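PDB 2FI1: hydrolase, haloacid dehalogenase-like family from Streptococcus pneumoniae, which probably hydrolyses a phosphorylated substrate, as many haloacid dehalogenase-like enzymes do, though its natural substrate is not established. Local coordinates for residues P81-E92 against I114-Y123. Residues are numbered along the deposited sequence; the frame is centred on the assembly and turned at random.
Sequences PILFEGVSDLLE and ILEKTSIAAY
Pro81 lies against the last turn of helix 110-117, where the chain coming back from the helical cap joins the Rossmann-like core of this HAD-family fold. Its CG meets Ile114 CD1 at 3.7 Å, CD rests on Lys117 CB, and CB touches the methyl of Thr118; one water donates to both Pro81 O and Lys117 O, linking the two backbones. Leu18, from the loop before helix 20-34, also packs on Pro81 and Ile114. Two residues on, Leu83 lays CD2 against Thr118 CB at 3.8 Å and CD1 against Ile120 CG2. Thr118 can offer carbon here because its OG1, set between the backbone N and the carbonyl carbon (chi1 59°), donates to Ile114 O at 2.8 Å; the backbone N of Thr118 reaches that same carbonyl from the other face. Beyond it, a Schellman motif ends the helix at Ser119 and the chain swings Ile120 inward, where its CG2 touches CD1 of both Leu83 and Leu91. Helix 87-96, with Gly86 as N-cap, then brings Leu91 over Tyr123: CB stands 3.6 Å from the ring centroid, only 6° off the normal, a CH-pi contact, while CD1 reaches CD2 of the ring. Glu92, bent at chi2 (58°), curls round to the phenol. There Tyr123 OH donates to Glu92 OE1 over 2.6 Å, on the anti side of the carboxylate, and accepts from a water at 2.7 Å.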
loop_
_atom_site.group_PDB
_atom_site.type_symbol
_atom_site.label_atom_id
_atom_site.label_comp_id
_atom_site.label_asym_id
_atom_site.label_seq_id
_atom_site.Cartn_x
_atom_site.Cartn_y
_atom_site.Cartn_z
ATOM N N PRO A 81 -4.524 11.378 2.604
ATOM C CA PRO A 81 -4.150 9.990 2.880
ATOM C C PRO A 81 -3.103 9.897 3.986
ATOM O O PRO A 81 -2.384 10.866 4.246
ATOM C CB PRO A 81 -3.592 9.487 1.542
ATOM C CG PRO A 81 -3.950 10.519 0.515
ATOM C CD PRO A 81 -4.121 11.803 1.251
ATOM N N ILE A 82 -3.029 8.743 4.632
ATOM C CA ILE A 82 -2.155 8.526 5.771
ATOM C C ILE A 82 -1.134 7.448 5.427
ATOM O O ILE A 82 -1.505 6.323 5.109
ATOM C CB ILE A 82 -2.992 8.108 7.005
ATOM C CG1 ILE A 82 -3.976 9.228 7.359
ATOM C CG2 ILE A 82 -2.111 7.795 8.208
ATOM C CD1 ILE A 82 -4.992 8.859 8.404
ATOM N N LEU A 83 0.149 7.797 5.465
ATOM C CA LEU A 83 1.224 6.816 5.285
ATOM C C LEU A 83 1.410 6.017 6.565
ATOM O O LEU A 83 1.020 6.473 7.644
ATOM C CB LEU A 83 2.544 7.519 4.949
ATOM C CG LEU A 83 2.571 8.346 3.669
ATOM C CD1 LEU A 83 3.914 9.061 3.576
ATOM C CD2 LEU A 83 2.318 7.463 2.453
ATOM N N PHE A 84 2.034 4.846 6.472
ATOM C CA PHE A 84 2.495 4.191 7.692
ATOM C C PHE A 84 3.532 5.071 8.375
ATOM O O PHE A 84 4.269 5.807 7.711
ATOM C CB PHE A 84 3.034 2.796 7.401
ATOM C CG PHE A 84 1.952 1.773 7.245
ATOM C CD1 PHE A 84 1.318 1.259 8.365
ATOM C CD2 PHE A 84 1.511 1.374 5.999
ATOM C CE1 PHE A 84 0.298 0.341 8.227
ATOM C CE2 PHE A 84 0.495 0.467 5.866
ATOM C CZ PHE A 84 -0.102 -0.057 6.974
ATOM N N GLU A 85 3.577 5.016 9.703
ATOM C CA GLU A 85 4.488 5.848 10.465
ATOM C C GLU A 85 5.920 5.560 10.045
ATOM O O GLU A 85 6.312 4.412 9.992
ATOM C CB GLU A 85 4.347 5.557 11.965
ATOM C CG GLU A 85 5.129 6.503 12.854
ATOM C CD GLU A 85 4.649 7.934 12.738
ATOM O OE1 GLU A 85 3.417 8.143 12.671
ATOM O OE2 GLU A 85 5.496 8.851 12.711
ATOM N N GLY A 86 6.674 6.608 9.727
ATOM C CA GLY A 86 8.094 6.459 9.427
ATOM C C GLY A 86 8.437 6.208 7.970
ATOM O O GLY A 86 9.601 6.066 7.634
ATOM N N VAL A 87 7.443 6.167 7.088
ATOM C CA VAL A 87 7.714 5.909 5.673
ATOM C C VAL A 87 8.665 6.915 5.031
ATOM O O VAL A 87 9.649 6.525 4.409
ATOM C CB VAL A 87 6.389 5.820 4.864
ATOM C CG1 VAL A 87 6.616 5.994 3.372
ATOM C CG2 VAL A 87 5.732 4.482 5.138
ATOM N N SER A 88 8.374 8.204 5.151
ATOM C CA SER A 88 9.180 9.181 4.415
ATOM C C SER A 88 10.641 9.185 4.885
ATOM O O SER A 88 11.559 9.290 4.064
ATOM C CB SER A 88 8.538 10.570 4.464
ATOM O OG SER A 88 8.479 11.076 5.763
ATOM N N ASP A 89 10.863 8.994 6.185
ATOM C CA ASP A 89 12.230 8.907 6.707
ATOM C C ASP A 89 12.982 7.684 6.181
ATOM O O ASP A 89 14.181 7.732 5.953
ATOM C CB ASP A 89 12.245 8.851 8.233
ATOM C CG ASP A 89 11.959 10.186 8.893
ATOM O OD1 ASP A 89 12.243 11.251 8.296
ATOM O OD2 ASP A 89 11.487 10.165 10.055
ATOM N N LEU A 90 12.287 6.553 6.026
ATOM C CA LEU A 90 12.941 5.362 5.501
ATOM C C LEU A 90 13.294 5.544 4.032
ATOM O O LEU A 90 14.391 5.196 3.606
ATOM C CB LEU A 90 12.090 4.101 5.721
ATOM C CG LEU A 90 12.689 2.814 5.143
ATOM C CD1 LEU A 90 14.080 2.554 5.696
ATOM C CD2 LEU A 90 11.790 1.618 5.416
ATOM N N LEU A 91 12.357 6.084 3.257
ATOM C CA LEU A 91 12.644 6.364 1.860
ATOM C C LEU A 91 13.884 7.269 1.734
ATOM O O LEU A 91 14.760 7.040 0.903
ATOM C CB LEU A 91 11.432 6.987 1.169
ATOM C CG LEU A 91 10.193 6.093 1.092
ATOM C CD1 LEU A 91 9.041 6.868 0.469
ATOM C CD2 LEU A 91 10.432 4.809 0.311
ATOM N N GLU A 92 13.961 8.272 2.604
ATOM C CA GLU A 92 15.102 9.194 2.575
ATOM C C GLU A 92 16.418 8.522 2.951
ATOM O O GLU A 92 17.431 8.721 2.281
ATOM C CB GLU A 92 14.846 10.386 3.485
ATOM C CG GLU A 92 15.899 11.495 3.392
ATOM C CD GLU A 92 16.073 12.068 1.989
ATOM O OE1 GLU A 92 15.161 11.951 1.138
ATOM O OE2 GLU A 92 17.150 12.641 1.720
ATOM N N ILE A 114 -2.235 10.097 -5.023
ATOM C CA ILE A 114 -1.926 9.712 -3.653
ATOM C C ILE A 114 -0.465 10.017 -3.316
ATOM O O ILE A 114 -0.169 10.517 -2.234
ATOM C CB ILE A 114 -2.216 8.214 -3.410
ATOM C CG1 ILE A 114 -3.715 7.935 -3.587
ATOM C CG2 ILE A 114 -1.741 7.761 -2.027
ATOM C CD1 ILE A 114 -4.614 8.584 -2.564
ATOM N N LEU A 115 0.441 9.723 -4.239
ATOM C CA LEU A 115 1.867 9.987 -4.023
ATOM C C LEU A 115 2.158 11.483 -3.902
ATOM O O LEU A 115 3.053 11.890 -3.157
ATOM C CB LEU A 115 2.688 9.389 -5.162
ATOM C CG LEU A 115 2.557 7.879 -5.366
ATOM C CD1 LEU A 115 3.433 7.414 -6.518
ATOM C CD2 LEU A 115 2.918 7.135 -4.091
ATOM N N GLU A 116 1.412 12.303 -4.627
ATOM C CA GLU A 116 1.532 13.754 -4.507
ATOM C C GLU A 116 0.986 14.252 -3.167
ATOM O O GLU A 116 1.633 15.039 -2.466
ATOM C CB GLU A 116 0.787 14.450 -5.652
ATOM C CG GLU A 116 1.410 14.273 -7.018
ATOM C CD GLU A 116 2.799 14.868 -7.141
ATOM O OE1 GLU A 116 3.132 15.803 -6.380
ATOM O OE2 GLU A 116 3.554 14.407 -8.025
ATOM N N LYS A 117 -0.206 13.801 -2.798
ATOM C CA LYS A 117 -0.830 14.253 -1.563
ATOM C C LYS A 117 -0.015 13.875 -0.332
ATOM O O LYS A 117 -0.030 14.602 0.664
ATOM C CB LYS A 117 -2.244 13.686 -1.434
ATOM C CG LYS A 117 -3.255 14.336 -2.353
ATOM C CD LYS A 117 -4.654 13.832 -2.052
ATOM C CE LYS A 117 -5.214 13.011 -3.178
ATOM N NZ LYS A 117 -5.616 13.917 -4.291
ATOM N N THR A 118 0.687 12.746 -0.392
ATOM C CA THR A 118 1.522 12.285 0.723
ATOM C C THR A 118 2.990 12.706 0.594
ATOM O O THR A 118 3.820 12.333 1.433
ATOM C CB THR A 118 1.449 10.755 0.875
ATOM O OG1 THR A 118 1.881 10.135 -0.334
ATOM C CG2 THR A 118 0.032 10.308 1.198
ATOM N N SER A 119 3.297 13.482 -0.439
ATOM C CA SER A 119 4.637 14.043 -0.646
ATOM C C SER A 119 5.732 12.981 -0.704
ATOM O O SER A 119 6.841 13.197 -0.210
ATOM C CB SER A 119 4.949 15.093 0.428
ATOM O OG SER A 119 3.977 16.121 0.383
ATOM N N ILE A 120 5.443 11.845 -1.327
ATOM C CA ILE A 120 6.500 10.868 -1.608
ATOM C C ILE A 120 6.722 10.600 -3.103
ATOM O O ILE A 120 7.555 9.779 -3.461
ATOM C CB ILE A 120 6.308 9.548 -0.827
ATOM C CG1 ILE A 120 4.985 8.868 -1.192
ATOM C CG2 ILE A 120 6.408 9.815 0.673
ATOM C CD1 ILE A 120 4.864 7.453 -0.650
ATOM N N ALA A 121 6.037 11.333 -3.979
ATOM C CA ALA A 121 6.215 11.145 -5.420
ATOM C C ALA A 121 7.678 11.302 -5.835
ATOM O O ALA A 121 8.173 10.588 -6.718
ATOM C CB ALA A 121 5.342 12.117 -6.201
ATOM N N ALA A 122 8.368 12.235 -5.183
ATOM C CA ALA A 122 9.757 12.535 -5.520
ATOM C C ALA A 122 10.703 11.360 -5.339
ATOM O O ALA A 122 11.797 11.366 -5.902
ATOM C CB ALA A 122 10.251 13.725 -4.707
ATOM N N TYR A 123 10.298 10.347 -4.575
ATOM C CA TYR A 123 11.178 9.215 -4.320
ATOM C C TYR A 123 11.277 8.207 -5.453
ATOM O O TYR A 123 12.246 7.463 -5.513
ATOM C CB TYR A 123 10.788 8.489 -3.024
ATOM C CG TYR A 123 11.246 9.260 -1.822
ATOM C CD1 TYR A 123 12.598 9.317 -1.507
ATOM C CD2 TYR A 123 10.357 10.004 -1.049
ATOM C CE1 TYR A 123 13.040 10.058 -0.432
ATOM C CE2 TYR A 123 10.807 10.757 0.037
ATOM C CZ TYR A 123 12.142 10.778 0.325
ATOM O OH TYR A 123 12.572 11.540 1.385
HETATM O O HOH W 1 -1.417 13.190 3.178
HETATM O O HOH W 2 11.607 12.493 3.698
#